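Local atomic coordinates of telomere length regulator taz1 (Schizosaccharomyces pombe, PDB entry 4ZMI), a protein that binds double-stranded telomeric DNA and regulates telomere length and function, here represented by its all-helical TRF-family domain. Residues 2-8 with 87-91; 10-14 with 67-71; 100-104 with 225-229; 124-128 with 141-145; 129-133 with 231-235. One frame throughout, in Å; residues are numbered along the deposited sequence.

Contact 1 of 5, residues 2-8 with 87-91; sequences IWDIEKA and YWCLF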
# COMPACT_ATOMS: atom_id res chain seq x y z
N ILE A 2 2.38 5.29 -17.31
CA ILE A 2 2.45 4.06 -18.10
C ILE A 2 3.48 3.12 -17.53
O ILE A 2 4.63 3.48 -17.34
CB ILE A 2 2.78 4.35 -19.56
CG1 ILE A 2 1.64 5.12 -20.21
CG2 ILE A 2 3.00 3.05 -20.32
CD1 ILE A 2 1.95 5.61 -21.59
N TRP A 3 3.07 1.91 -17.21
CA TRP A 3 3.96 0.93 -16.65
C TRP A 3 4.78 0.41 -17.84
O TRP A 3 4.22 -0.10 -18.81
CB TRP A 3 3.14 -0.13 -15.92
CG TRP A 3 3.91 -1.19 -15.20
CD1 TRP A 3 5.26 -1.24 -15.01
CD2 TRP A 3 3.36 -2.36 -14.56
NE1 TRP A 3 5.58 -2.36 -14.29
CE2 TRP A 3 4.44 -3.06 -14.00
CE3 TRP A 3 2.07 -2.86 -14.40
CZ2 TRP A 3 4.27 -4.25 -13.29
CZ3 TRP A 3 1.91 -4.04 -13.70
CH2 TRP A 3 3.00 -4.72 -13.15
N ASP A 4 6.09 0.60 -17.78
CA ASP A 4 7.05 0.10 -18.75
C ASP A 4 6.65 -1.35 -19.07
O ASP A 4 6.54 -2.19 -18.16
CB ASP A 4 8.45 0.27 -18.15
CG ASP A 4 9.56 -0.01 -19.16
OD1 ASP A 4 9.43 -0.97 -19.93
OD2 ASP A 4 10.55 0.74 -19.18
N ILE A 5 6.43 -1.64 -20.36
CA ILE A 5 5.80 -2.90 -20.76
C ILE A 5 6.89 -3.96 -20.79
O ILE A 5 6.66 -5.12 -20.46
CB ILE A 5 5.06 -2.86 -22.12
CG1 ILE A 5 4.23 -4.12 -22.34
CG2 ILE A 5 6.01 -2.67 -23.29
CD1 ILE A 5 3.14 -4.28 -21.35
N GLU A 6 8.09 -3.53 -21.15
CA GLU A 6 9.24 -4.40 -21.12
C GLU A 6 9.57 -4.81 -19.70
O GLU A 6 9.73 -6.00 -19.44
CB GLU A 6 10.44 -3.72 -21.76
CG GLU A 6 10.40 -3.75 -23.26
CD GLU A 6 11.59 -3.05 -23.86
OE1 GLU A 6 12.63 -3.72 -24.05
OE2 GLU A 6 11.49 -1.83 -24.11
N LYS A 7 9.65 -3.84 -18.78
CA LYS A 7 9.92 -4.16 -17.36
C LYS A 7 8.83 -5.00 -16.73
O LYS A 7 9.11 -5.91 -15.94
CB LYS A 7 10.21 -2.92 -16.52
CG LYS A 7 11.55 -2.30 -16.86
CD LYS A 7 11.70 -0.92 -16.26
CE LYS A 7 13.11 -0.39 -16.51
NZ LYS A 7 13.12 1.09 -16.53
N ALA A 8 7.59 -4.70 -17.06
CA ALA A 8 6.46 -5.45 -16.51
C ALA A 8 6.55 -6.86 -17.04
O ALA A 8 6.24 -7.82 -16.34
CB ALA A 8 5.16 -4.81 -16.93
N TYR A 87 -1.90 -5.39 -19.74
CA TYR A 87 -1.37 -5.82 -18.45
C TYR A 87 -2.19 -6.96 -17.86
O TYR A 87 -1.64 -7.88 -17.24
CB TYR A 87 -1.23 -4.64 -17.49
CG TYR A 87 -0.31 -3.59 -18.04
CD1 TYR A 87 -0.79 -2.63 -18.92
CD2 TYR A 87 1.03 -3.57 -17.71
CE1 TYR A 87 0.05 -1.67 -19.46
CE2 TYR A 87 1.88 -2.61 -18.24
CZ TYR A 87 1.38 -1.67 -19.12
OH TYR A 87 2.19 -0.71 -19.66
N TRP A 88 -3.50 -6.90 -18.06
CA TRP A 88 -4.38 -8.01 -17.66
C TRP A 88 -3.83 -9.33 -18.20
O TRP A 88 -3.54 -10.25 -17.44
CB TRP A 88 -5.79 -7.78 -18.20
CG TRP A 88 -6.88 -8.46 -17.42
CD1 TRP A 88 -6.74 -9.43 -16.46
CD2 TRP A 88 -8.27 -8.19 -17.52
NE1 TRP A 88 -7.97 -9.77 -15.97
CE2 TRP A 88 -8.93 -9.02 -16.60
CE3 TRP A 88 -9.03 -7.31 -18.30
CZ2 TRP A 88 -10.31 -9.01 -16.44
CZ3 TRP A 88 -10.40 -7.30 -18.15
CH2 TRP A 88 -11.03 -8.14 -17.22
N CYS A 89 -3.67 -9.40 -19.52
CA CYS A 89 -3.21 -10.63 -20.16
C CYS A 89 -1.88 -11.08 -19.60
O CYS A 89 -1.68 -12.25 -19.31
CB CYS A 89 -3.10 -10.45 -21.66
SG CYS A 89 -4.60 -9.80 -22.38
N LEU A 90 -0.96 -10.13 -19.45
CA LEU A 90 0.34 -10.44 -18.88
C LEU A 90 0.24 -11.05 -17.49
O LEU A 90 1.03 -11.94 -17.17
CB LEU A 90 1.24 -9.21 -18.83
CG LEU A 90 1.88 -8.82 -20.16
CD1 LEU A 90 2.42 -7.42 -20.06
CD2 LEU A 90 3.00 -9.79 -20.54
N PHE A 91 -0.71 -10.59 -16.67
CA PHE A 91 -0.68 -10.95 -15.24
C PHE A 91 -1.84 -11.76 -14.68
O PHE A 91 -1.73 -12.33 -13.59
CB PHE A 91 -0.48 -9.71 -14.37
CG PHE A 91 0.89 -9.14 -14.47
CD1 PHE A 91 1.10 -7.94 -15.12
CD2 PHE A 91 1.97 -9.81 -13.93
CE1 PHE A 91 2.35 -7.40 -15.22
CE2 PHE A 91 3.23 -9.29 -14.03
CZ PHE A 91 3.43 -8.09 -14.67

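Contact 2 of 5, residues 10-14 with 67-71; sequences LLVND and TKYGL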
# COMPACT_ATOMS: atom_id res chain seq x y z
N LEU A 10 9.32 -8.51 -17.99
CA LEU A 10 10.31 -9.14 -17.10
C LEU A 10 9.70 -9.63 -15.79
O LEU A 10 10.12 -10.67 -15.28
CB LEU A 10 11.46 -8.20 -16.75
CG LEU A 10 12.44 -7.71 -17.81
CD1 LEU A 10 13.42 -6.73 -17.16
CD2 LEU A 10 13.18 -8.87 -18.48
N LEU A 11 8.75 -8.89 -15.22
CA LEU A 11 8.17 -9.28 -13.93
C LEU A 11 7.39 -10.59 -14.08
O LEU A 11 7.43 -11.44 -13.20
CB LEU A 11 7.30 -8.17 -13.28
CG LEU A 11 6.77 -8.43 -11.85
CD1 LEU A 11 7.92 -8.75 -10.91
CD2 LEU A 11 5.92 -7.27 -11.27
N VAL A 12 6.72 -10.76 -15.21
CA VAL A 12 6.03 -12.01 -15.50
C VAL A 12 7.01 -13.19 -15.40
O VAL A 12 6.69 -14.23 -14.81
CB VAL A 12 5.37 -11.98 -16.90
CG1 VAL A 12 4.61 -13.29 -17.19
CG2 VAL A 12 4.44 -10.78 -17.02
N ASN A 13 8.21 -13.01 -15.94
CA ASN A 13 9.25 -14.04 -15.93
C ASN A 13 9.80 -14.38 -14.53
O ASN A 13 9.92 -15.55 -14.18
CB ASN A 13 10.41 -13.66 -16.87
CG ASN A 13 10.07 -13.85 -18.35
OD1 ASN A 13 8.99 -14.33 -18.69
ND2 ASN A 13 11.00 -13.48 -19.22
N ASP A 14 10.11 -13.36 -13.74
CA ASP A 14 10.74 -13.58 -12.44
C ASP A 14 9.74 -13.56 -11.31
O ASP A 14 10.11 -13.44 -10.13
CB ASP A 14 11.76 -12.49 -12.19
CG ASP A 14 12.63 -12.25 -13.38
OD1 ASP A 14 12.84 -13.21 -14.15
OD2 ASP A 14 13.10 -11.11 -13.55
N THR A 67 13.30 -0.83 -9.39
CA THR A 67 14.02 -0.39 -10.58
C THR A 67 13.91 -1.39 -11.71
O THR A 67 13.63 -1.01 -12.85
CB THR A 67 15.51 -0.15 -10.28
OG1 THR A 67 15.64 0.92 -9.33
CG2 THR A 67 16.25 0.24 -11.57
N LYS A 68 14.12 -2.66 -11.40
CA LYS A 68 14.11 -3.69 -12.44
C LYS A 68 12.72 -3.86 -13.05
O LYS A 68 12.59 -3.94 -14.26
CB LYS A 68 14.64 -5.02 -11.91
CG LYS A 68 14.65 -6.13 -12.95
CD LYS A 68 15.36 -7.37 -12.44
CE LYS A 68 15.44 -8.42 -13.53
NZ LYS A 68 16.30 -9.57 -13.13
N TYR A 69 11.68 -3.90 -12.21
CA TYR A 69 10.35 -4.21 -12.70
C TYR A 69 9.47 -3.00 -12.97
O TYR A 69 8.29 -3.14 -13.29
CB TYR A 69 9.66 -5.23 -11.81
CG TYR A 69 10.52 -6.44 -11.64
CD1 TYR A 69 11.16 -6.71 -10.44
CD2 TYR A 69 10.74 -7.31 -12.70
CE1 TYR A 69 11.96 -7.82 -10.29
CE2 TYR A 69 11.53 -8.42 -12.56
CZ TYR A 69 12.14 -8.67 -11.36
OH TYR A 69 12.95 -9.77 -11.22
N GLY A 70 10.06 -1.81 -12.89
CA GLY A 70 9.39 -0.62 -13.37
C GLY A 70 8.35 -0.02 -12.44
O GLY A 70 7.54 0.81 -12.85
N LEU A 71 8.35 -0.46 -11.17
CA LEU A 71 7.34 0.01 -10.22
C LEU A 71 7.64 1.42 -9.73
O LEU A 71 8.23 1.60 -8.68
CB LEU A 71 7.25 -0.94 -9.01
CG LEU A 71 6.94 -2.40 -9.34
CD1 LEU A 71 6.57 -3.14 -8.06
CD2 LEU A 71 5.83 -2.51 -10.36

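Contact 3 of 5, residues 100-104 with 225-229; sequences SIQFF and LLEFK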
# COMPACT_ATOMS: atom_id res chain seq x y z
N SER A 100 1.81 -11.34 -2.91
CA SER A 100 2.96 -11.49 -2.04
C SER A 100 3.92 -10.32 -2.18
O SER A 100 4.36 -9.75 -1.18
CB SER A 100 3.70 -12.81 -2.31
OG SER A 100 2.90 -13.92 -1.96
N ILE A 101 4.26 -9.95 -3.41
CA ILE A 101 5.17 -8.83 -3.65
C ILE A 101 4.62 -7.53 -3.03
O ILE A 101 5.34 -6.76 -2.38
CB ILE A 101 5.41 -8.62 -5.17
CG1 ILE A 101 6.01 -9.87 -5.80
CG2 ILE A 101 6.31 -7.43 -5.42
CD1 ILE A 101 5.47 -10.17 -7.17
N GLN A 102 3.33 -7.30 -3.23
CA GLN A 102 2.71 -6.10 -2.70
C GLN A 102 2.76 -6.08 -1.15
O GLN A 102 3.03 -5.03 -0.54
CB GLN A 102 1.28 -6.00 -3.22
CG GLN A 102 0.48 -4.83 -2.71
CD GLN A 102 -0.98 -4.96 -3.05
OE1 GLN A 102 -1.67 -5.81 -2.51
NE2 GLN A 102 -1.46 -4.12 -3.97
N PHE A 103 2.53 -7.24 -0.54
CA PHE A 103 2.62 -7.42 0.92
C PHE A 103 3.96 -6.90 1.41
O PHE A 103 4.02 -6.05 2.31
CB PHE A 103 2.51 -8.90 1.27
CG PHE A 103 1.98 -9.18 2.64
CD1 PHE A 103 0.78 -9.86 2.80
CD2 PHE A 103 2.67 -8.79 3.77
CE1 PHE A 103 0.27 -10.12 4.06
CE2 PHE A 103 2.17 -9.05 5.04
CZ PHE A 103 0.97 -9.71 5.18
N PHE A 104 5.02 -7.40 0.80
CA PHE A 104 6.37 -6.97 1.13
C PHE A 104 6.51 -5.47 1.02
O PHE A 104 7.07 -4.83 1.91
CB PHE A 104 7.42 -7.65 0.25
CG PHE A 104 8.80 -7.07 0.41
CD1 PHE A 104 9.60 -7.44 1.47
CD2 PHE A 104 9.27 -6.11 -0.47
CE1 PHE A 104 10.86 -6.90 1.63
CE2 PHE A 104 10.51 -5.56 -0.30
CZ PHE A 104 11.31 -5.95 0.74
N LEU A 225 -3.20 -6.48 4.97
CA LEU A 225 -2.45 -7.05 3.86
C LEU A 225 -2.71 -8.55 3.76
O LEU A 225 -2.47 -9.16 2.73
CB LEU A 225 -0.95 -6.80 4.01
CG LEU A 225 -0.42 -5.36 4.15
CD1 LEU A 225 1.11 -5.33 4.16
CD2 LEU A 225 -0.96 -4.46 3.06
N LEU A 226 -3.16 -9.16 4.85
CA LEU A 226 -3.46 -10.59 4.86
C LEU A 226 -4.83 -10.88 4.25
O LEU A 226 -4.94 -11.78 3.42
CB LEU A 226 -3.37 -11.17 6.27
CG LEU A 226 -1.98 -11.47 6.81
CD1 LEU A 226 -2.04 -11.82 8.28
CD2 LEU A 226 -1.34 -12.59 6.02
N GLU A 227 -5.85 -10.12 4.65
CA GLU A 227 -7.17 -10.20 4.01
C GLU A 227 -7.05 -10.02 2.51
O GLU A 227 -7.61 -10.78 1.73
CB GLU A 227 -8.11 -9.10 4.51
CG GLU A 227 -8.25 -8.96 6.00
CD GLU A 227 -9.18 -7.82 6.36
OE1 GLU A 227 -10.20 -7.64 5.66
OE2 GLU A 227 -8.87 -7.09 7.32
N PHE A 228 -6.34 -8.96 2.11
CA PHE A 228 -6.08 -8.65 0.71
C PHE A 228 -5.51 -9.91 0.04
O PHE A 228 -5.94 -10.28 -1.04
CB PHE A 228 -5.09 -7.47 0.62
CG PHE A 228 -5.13 -6.70 -0.69
CD1 PHE A 228 -4.71 -5.37 -0.73
CD2 PHE A 228 -5.54 -7.28 -1.89
CE1 PHE A 228 -4.71 -4.64 -1.91
CE2 PHE A 228 -5.54 -6.55 -3.08
CZ PHE A 228 -5.13 -5.24 -3.09
N LYS A 229 -4.58 -10.57 0.73
CA LYS A 229 -3.84 -11.71 0.16
C LYS A 229 -4.70 -12.96 -0.12
O LYS A 229 -4.27 -13.84 -0.87
CB LYS A 229 -2.63 -12.08 1.03
CG LYS A 229 -1.49 -12.76 0.26
CD LYS A 229 -0.22 -12.93 1.10
CE LYS A 229 -0.31 -14.11 2.07
NZ LYS A 229 1.00 -14.39 2.72

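Contact 4 of 5, residues 124-128 with 141-145; sequences VLDAL and ALVLF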
# COMPACT_ATOMS: atom_id res chain seq x y z
N VAL A 124 -3.80 0.81 0.04
CA VAL A 124 -5.16 1.10 0.50
C VAL A 124 -6.05 1.73 -0.60
O VAL A 124 -7.17 1.30 -0.81
CB VAL A 124 -5.16 2.01 1.76
CG1 VAL A 124 -6.59 2.35 2.18
CG2 VAL A 124 -4.42 1.34 2.89
N LEU A 125 -5.54 2.75 -1.30
CA LEU A 125 -6.30 3.39 -2.37
C LEU A 125 -6.57 2.41 -3.50
O LEU A 125 -7.65 2.40 -4.08
CB LEU A 125 -5.59 4.64 -2.93
CG LEU A 125 -5.63 5.88 -2.02
CD1 LEU A 125 -4.55 6.84 -2.47
CD2 LEU A 125 -6.98 6.60 -2.05
N ASP A 126 -5.58 1.57 -3.80
CA ASP A 126 -5.74 0.59 -4.88
C ASP A 126 -6.87 -0.37 -4.52
O ASP A 126 -7.74 -0.63 -5.33
CB ASP A 126 -4.46 -0.19 -5.11
CG ASP A 126 -4.57 -1.15 -6.29
OD1 ASP A 126 -5.00 -0.72 -7.38
OD2 ASP A 126 -4.23 -2.34 -6.10
N ALA A 127 -6.85 -0.86 -3.28
CA ALA A 127 -7.95 -1.69 -2.78
C ALA A 127 -9.27 -0.97 -2.90
O ALA A 127 -10.25 -1.52 -3.38
CB ALA A 127 -7.70 -2.10 -1.33
N LEU A 128 -9.29 0.29 -2.48
CA LEU A 128 -10.53 1.06 -2.56
C LEU A 128 -11.01 1.24 -3.99
O LEU A 128 -12.21 1.38 -4.23
CB LEU A 128 -10.36 2.42 -1.90
CG LEU A 128 -10.24 2.46 -0.37
CD1 LEU A 128 -10.12 3.90 0.11
CD2 LEU A 128 -11.45 1.78 0.27
N ALA A 141 -10.43 -1.04 4.75
CA ALA A 141 -9.57 -0.17 3.96
C ALA A 141 -9.87 1.30 4.26
O ALA A 141 -8.96 2.12 4.37
CB ALA A 141 -9.70 -0.47 2.48
N LEU A 142 -11.14 1.64 4.41
CA LEU A 142 -11.49 2.99 4.84
C LEU A 142 -10.87 3.32 6.19
O LEU A 142 -10.36 4.42 6.41
CB LEU A 142 -13.00 3.17 4.89
CG LEU A 142 -13.56 3.25 3.47
CD1 LEU A 142 -15.08 3.27 3.47
CD2 LEU A 142 -13.00 4.48 2.78
N VAL A 143 -10.88 2.36 7.10
CA VAL A 143 -10.41 2.65 8.45
C VAL A 143 -8.90 2.85 8.44
O VAL A 143 -8.38 3.83 8.97
CB VAL A 143 -10.86 1.57 9.46
CG1 VAL A 143 -10.26 1.83 10.82
CG2 VAL A 143 -12.39 1.57 9.55
N LEU A 144 -8.20 1.94 7.78
CA LEU A 144 -6.77 2.07 7.62
C LEU A 144 -6.43 3.37 6.89
O LEU A 144 -5.43 4.02 7.17
CB LEU A 144 -6.23 0.85 6.89
CG LEU A 144 -4.71 0.71 6.97
CD1 LEU A 144 -4.27 0.50 8.39
CD2 LEU A 144 -4.24 -0.45 6.09
N PHE A 145 -7.29 3.78 5.96
CA PHE A 145 -7.06 5.02 5.23
C PHE A 145 -7.11 6.23 6.16
O PHE A 145 -6.27 7.12 6.08
CB PHE A 145 -8.01 5.20 4.05
CG PHE A 145 -7.71 6.42 3.21
CD1 PHE A 145 -6.80 6.34 2.16
CD2 PHE A 145 -8.29 7.64 3.49
CE1 PHE A 145 -6.50 7.46 1.40
CE2 PHE A 145 -7.98 8.76 2.74
CZ PHE A 145 -7.10 8.67 1.69

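Contact 5 of 5, residues 129-133 with 231-235; sequences LSADE and VRRLE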
# COMPACT_ATOMS: atom_id res chain seq x y z
N LEU A 129 -10.08 1.27 -4.94
CA LEU A 129 -10.43 1.51 -6.34
C LEU A 129 -10.85 0.22 -7.00
O LEU A 129 -11.61 0.22 -7.96
CB LEU A 129 -9.25 2.11 -7.11
CG LEU A 129 -8.96 3.58 -6.82
CD1 LEU A 129 -7.53 3.91 -7.19
CD2 LEU A 129 -9.91 4.46 -7.58
N SER A 130 -10.35 -0.89 -6.48
CA SER A 130 -10.55 -2.19 -7.10
C SER A 130 -11.93 -2.74 -6.81
O SER A 130 -12.57 -3.31 -7.68
CB SER A 130 -9.54 -3.17 -6.54
OG SER A 130 -8.26 -2.86 -7.03
N ALA A 131 -12.38 -2.58 -5.57
CA ALA A 131 -13.61 -3.23 -5.15
C ALA A 131 -14.85 -2.71 -5.87
O ALA A 131 -15.25 -1.55 -5.70
CB ALA A 131 -13.77 -3.11 -3.65
N ASP A 132 -15.45 -3.56 -6.69
CA ASP A 132 -16.85 -3.42 -7.04
C ASP A 132 -17.56 -4.47 -6.20
O ASP A 132 -18.56 -4.20 -5.54
CB ASP A 132 -17.10 -3.67 -8.54
CG ASP A 132 -16.17 -4.69 -9.13
OD1 ASP A 132 -15.73 -4.49 -10.29
OD2 ASP A 132 -15.89 -5.69 -8.45
N GLU A 133 -16.96 -5.65 -6.23
CA GLU A 133 -17.44 -6.85 -5.55
C GLU A 133 -17.93 -6.56 -4.13
O GLU A 133 -17.46 -5.64 -3.46
CB GLU A 133 -16.33 -7.92 -5.56
CG GLU A 133 -15.94 -8.45 -6.97
CD GLU A 133 -14.44 -8.33 -7.31
OE1 GLU A 133 -13.77 -7.41 -6.79
OE2 GLU A 133 -13.92 -9.15 -8.11
N VAL A 231 -7.96 -12.50 -1.31
CA VAL A 231 -9.06 -11.97 -2.12
C VAL A 231 -8.70 -12.03 -3.61
O VAL A 231 -7.59 -11.68 -4.00
CB VAL A 231 -9.36 -10.51 -1.73
CG1 VAL A 231 -10.24 -9.84 -2.77
CG2 VAL A 231 -10.02 -10.46 -0.37
N ARG A 232 -9.63 -12.49 -4.45
CA ARG A 232 -9.39 -12.52 -5.89
C ARG A 232 -9.65 -11.16 -6.53
O ARG A 232 -10.81 -10.77 -6.74
CB ARG A 232 -10.21 -13.61 -6.57
CG ARG A 232 -9.37 -14.67 -7.24
CD ARG A 232 -10.21 -15.84 -7.72
NE ARG A 232 -9.38 -16.86 -8.36
CZ ARG A 232 -9.80 -18.09 -8.66
NH1 ARG A 232 -11.04 -18.46 -8.38
NH2 ARG A 232 -8.97 -18.95 -9.25
N ARG A 233 -8.58 -10.43 -6.83
CA ARG A 233 -8.73 -9.07 -7.33
C ARG A 233 -8.85 -9.02 -8.85
O ARG A 233 -9.65 -8.25 -9.39
CB ARG A 233 -7.59 -8.18 -6.85
CG ARG A 233 -7.94 -7.36 -5.61
CD ARG A 233 -9.18 -6.50 -5.83
NE ARG A 233 -9.57 -5.79 -4.61
CZ ARG A 233 -10.69 -6.03 -3.92
NH1 ARG A 233 -11.55 -6.95 -4.34
NH2 ARG A 233 -10.96 -5.33 -2.82
N LEU A 234 -8.08 -9.85 -9.54
CA LEU A 234 -8.14 -9.87 -11.00
C LEU A 234 -9.48 -10.42 -11.49
O LEU A 234 -9.68 -11.63 -11.56
CB LEU A 234 -6.93 -10.59 -11.59
CG LEU A 234 -5.63 -9.88 -11.18
CD1 LEU A 234 -4.38 -10.57 -11.71
CD2 LEU A 234 -5.63 -8.40 -11.60
N GLU A 235 -10.38 -9.49 -11.81
CA GLU A 235 -11.77 -9.78 -12.15
C GLU A 235 -12.46 -10.70 -11.13
O GLU A 235 -12.34 -11.93 -11.19
CB GLU A 235 -11.89 -10.34 -13.56
CG GLU A 235 -13.32 -10.49 -14.04
CD GLU A 235 -13.88 -9.20 -14.62
OE1 GLU A 235 -13.08 -8.34 -15.01
OE2 GLU A 235 -15.12 -9.07 -14.69

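Contact 1 of 5, residues 2-8 with 87-91
An aromatic cluster of Trp3, Tyr87 and Phe91 joins the N-terminal end of the all-helical TRF-family domain of Taz1 to the short helix 85-91, at the periphery of the fold. Trp3 lies in the lead-in just before helix 5-35, while Tyr87 and Phe91 sit one turn apart and send their rings the same way. The indole is nearly parallel to both: its six-membered ring makes 9° with the Tyr87 ring and 3° with that of Phe91. Neither pair is a full stack, since the rings are slid apart, with centroids 5.5 Å apart for Trp3 and Tyr87. The nearest atoms are Trp3 CE3 and Tyr87 CD2 at 3.5 Å, and Trp3 CH2 and Phe91 CE1 at 3.4 Å. CG of Trp3 lies anti to the backbone N (chi1 -176°), which swings the indole out toward Tyr87 and Phe91. The indole NE1 is hydrogen-bonded to the backbone oxygen of Tyr69, just beyond helix 52-68. Ala8, in the first turns of helix 5-35, puts CB over one face of the indole and at the edge of the Tyr87 ring. Asp4 starts that helix as its N-cap: OD1 accepts from Lys7 N at 3.1 Å, the amide coming from above the carboxylate plane, and the Lys7 amine makes a long salt bridge to the same carboxylate. At the more exposed border Ile5 CD1 lies over a face of Tyr87, 4.2 Å from the ring centroid in a CH-pi contact, and the same methyl presses on Leu90 CD1 at 3.5 Å.

Contact 2 of 5, residues 10-14 with 67-71
Tyr69, the first residue to leave helical geometry after helix 52-68, lays its ring against the side of helix 5-35, and the tight part of this contact is that ring with Leu11. Leu11 CD1 stands over one face, 3.7 Å from the ring centroid and only 17° off the normal, a well-aligned CH-pi contact. CG of the leucine is anti to the backbone N (chi1 -174°), and together with the second torsion this sets CD1 over the ring, while its CA packs 3.5 Å from Tyr69 CD2. The opposite face is covered from within Tyr69's own segment by CG of Lys68, so the ring is held between two aliphatic groups. Trp3 and Phe91 also pack on Leu11.

The solvent side is looser. Leu10, largely in solvent, brings CD1 no nearer than 4.1 Å to Lys68 O, and the extended lysine chain runs out past the ring. The polar end of the ring, by contrast, is gripped firmly: the Tyr69 hydroxyl donates to Asp14 OD2 at 2.7 Å, reaching the oxygen on its anti side and 17° out of the carboxylate plane. Lys68 NZ forms a salt bridge with the same OD2 at 3.6 Å. One carboxylate oxygen thus accepts the phenol hydrogen bond and faces the ammonium group, which probably favours the ionised form of Asp14 and fixes the direction in which the tyrosine hydroxyl points.

Contact 3 of 5, residues 100-104 with 225-229
Phe103 and Leu225 meet ring face to aliphatic chain, where segments 100-104 and 225-229 of two helices run nearly antiparallel (172°), their axes 10.0 Å apart at closest. Leu225 CB sits above the middle of the Phe103 ring, 3.6 Å from its centroid and 13° off the normal, in a CH-pi contact. The phenyl group leans across the gap with its CG roughly anti to the backbone N, and CE1 comes to 3.2 Å from Leu225 O. Leu226 comes from another side: its CG lies at the ring's edge, in plane, and its CD2 is 3.5 Å from Phe103 CE1. Lys229 passes Phe103 at about a right angle, its CD 3.6 Å from Phe103 CD1; the bend at chi3 then turns the end of the chain off to a salt bridge with Glu23.

Gln102 makes the second meeting, with Phe228. Its extended chain brings OE1 over one ring face, toward the rim, 3.3 Å from Phe228 CE1, with the amide and ring planes 57° apart. The amide nitrogen is hydrogen-bonded to Ile76 O, which helps to fix the way the group is turned.

Helix 5-35 packs on Phe103 through Val26, and helix 118-130 on Gln102 and Phe228 through Ile123, in a buried part of the fold.

Contact 4 of 5, residues 124-128 with 141-145
A helical hairpin, helix 118-130 followed after a short connection by helix 137-154, is held together here in the interior of the domain by apolar side chains. The axes of 124-128 and 141-145 approach to 9.6 Å and run antiparallel with a crossing angle of -149°. Val124 carries the largest share of the contact, and its two methyls divide the work. CG1, anti to the backbone N (chi1 177°), drops against the partner helix, 3.2 Å from Ala141 O and 3.7 Å from Phe145 CB, where it lies at the edge of the phenyl ring and in its plane. CG2 turns to the other side and touches Leu144 CD2 at 3.7 Å.

One turn on, Leu128 straddles Ala141 and Leu142: its CD2 packs on Ala141 CB at 3.6 Å, while CD1 meets Leu142 CD2 at 4.0 Å, the two leucines crossing at about a right angle. Leu125 reaches round from its flank to put CD2 3.6 Å from Phe145 CE1. Phe224 of helix 214-229 and Leu196 of helix 192-203 add further apolar cover.

With no hydrogen bond or charge pair between the two segments, their pairing rests on shape and burial, and the small side chain of Ala141 probably helps Val124 CG1 approach the backbone oxygen.

Contact 5 of 5, residues 129-133 with 231-235
Arg233, the residue most buried by this contact, reaches from the C-terminal end of this domain construct to the end of helix 118-130 and lays its side chain along Ser130 and Ala131. A bend at chi2 (-56°) brings the far end of the arginine back toward the helix. Its NE then lies 3.3 Å from Ser130 CB, and CD packs on the same carbon at 3.4 Å. The backbone where Ser130 joins Ala131 passes over one face of the guanidinium, and Ala131 CB is 3.7 Å from Arg233 NH2.

Glu133, second in buried surface, supplies the charge: its OE1 forms a salt bridge with Arg233 NH1 at 3.3 Å. The side chains run in opposing directions, carboxylate and guanidinium planes 20° apart.

In the fold, the contact pins the irregular segment that follows helix 214-229 across the turn where helix 118-130 gives out, Ala131 being the first residue to leave helical geometry. Helix 95-107 holds that segment as well, since Glu95 accepts from the amide of Leu234. The Ser130 hydroxyl is engaged within its own helix, hydrogen-bonded to Asp126 O. Beyond the salt bridge, Glu133 OE2 points to the last residues of the construct, 3.7 Å from Glu235 C.

Contacts 3 and 4 form the interior, each a pairing of two helices, and they touch where Phe228 meets Ala127; contact 4 is wholly apolar, whereas contact 3 mixes aromatic packing with an amide. Contacts 1 and 2 lie further out and share helix 5-35. They are linked through the hydrogen bond between the Trp3 indole and the Tyr69 backbone, and contact 2 is nested in the chain loop that contact 1 closes. Rings dominate both, but contact 2 adds a charged rim. Contact 5 takes helix 118-130 from contact 4 and the segment beyond the helix of contact 3, with Arg233 touching Phe228 and Glu235 touching Trp88. It combines one salt bridge with packing along an arginine chain.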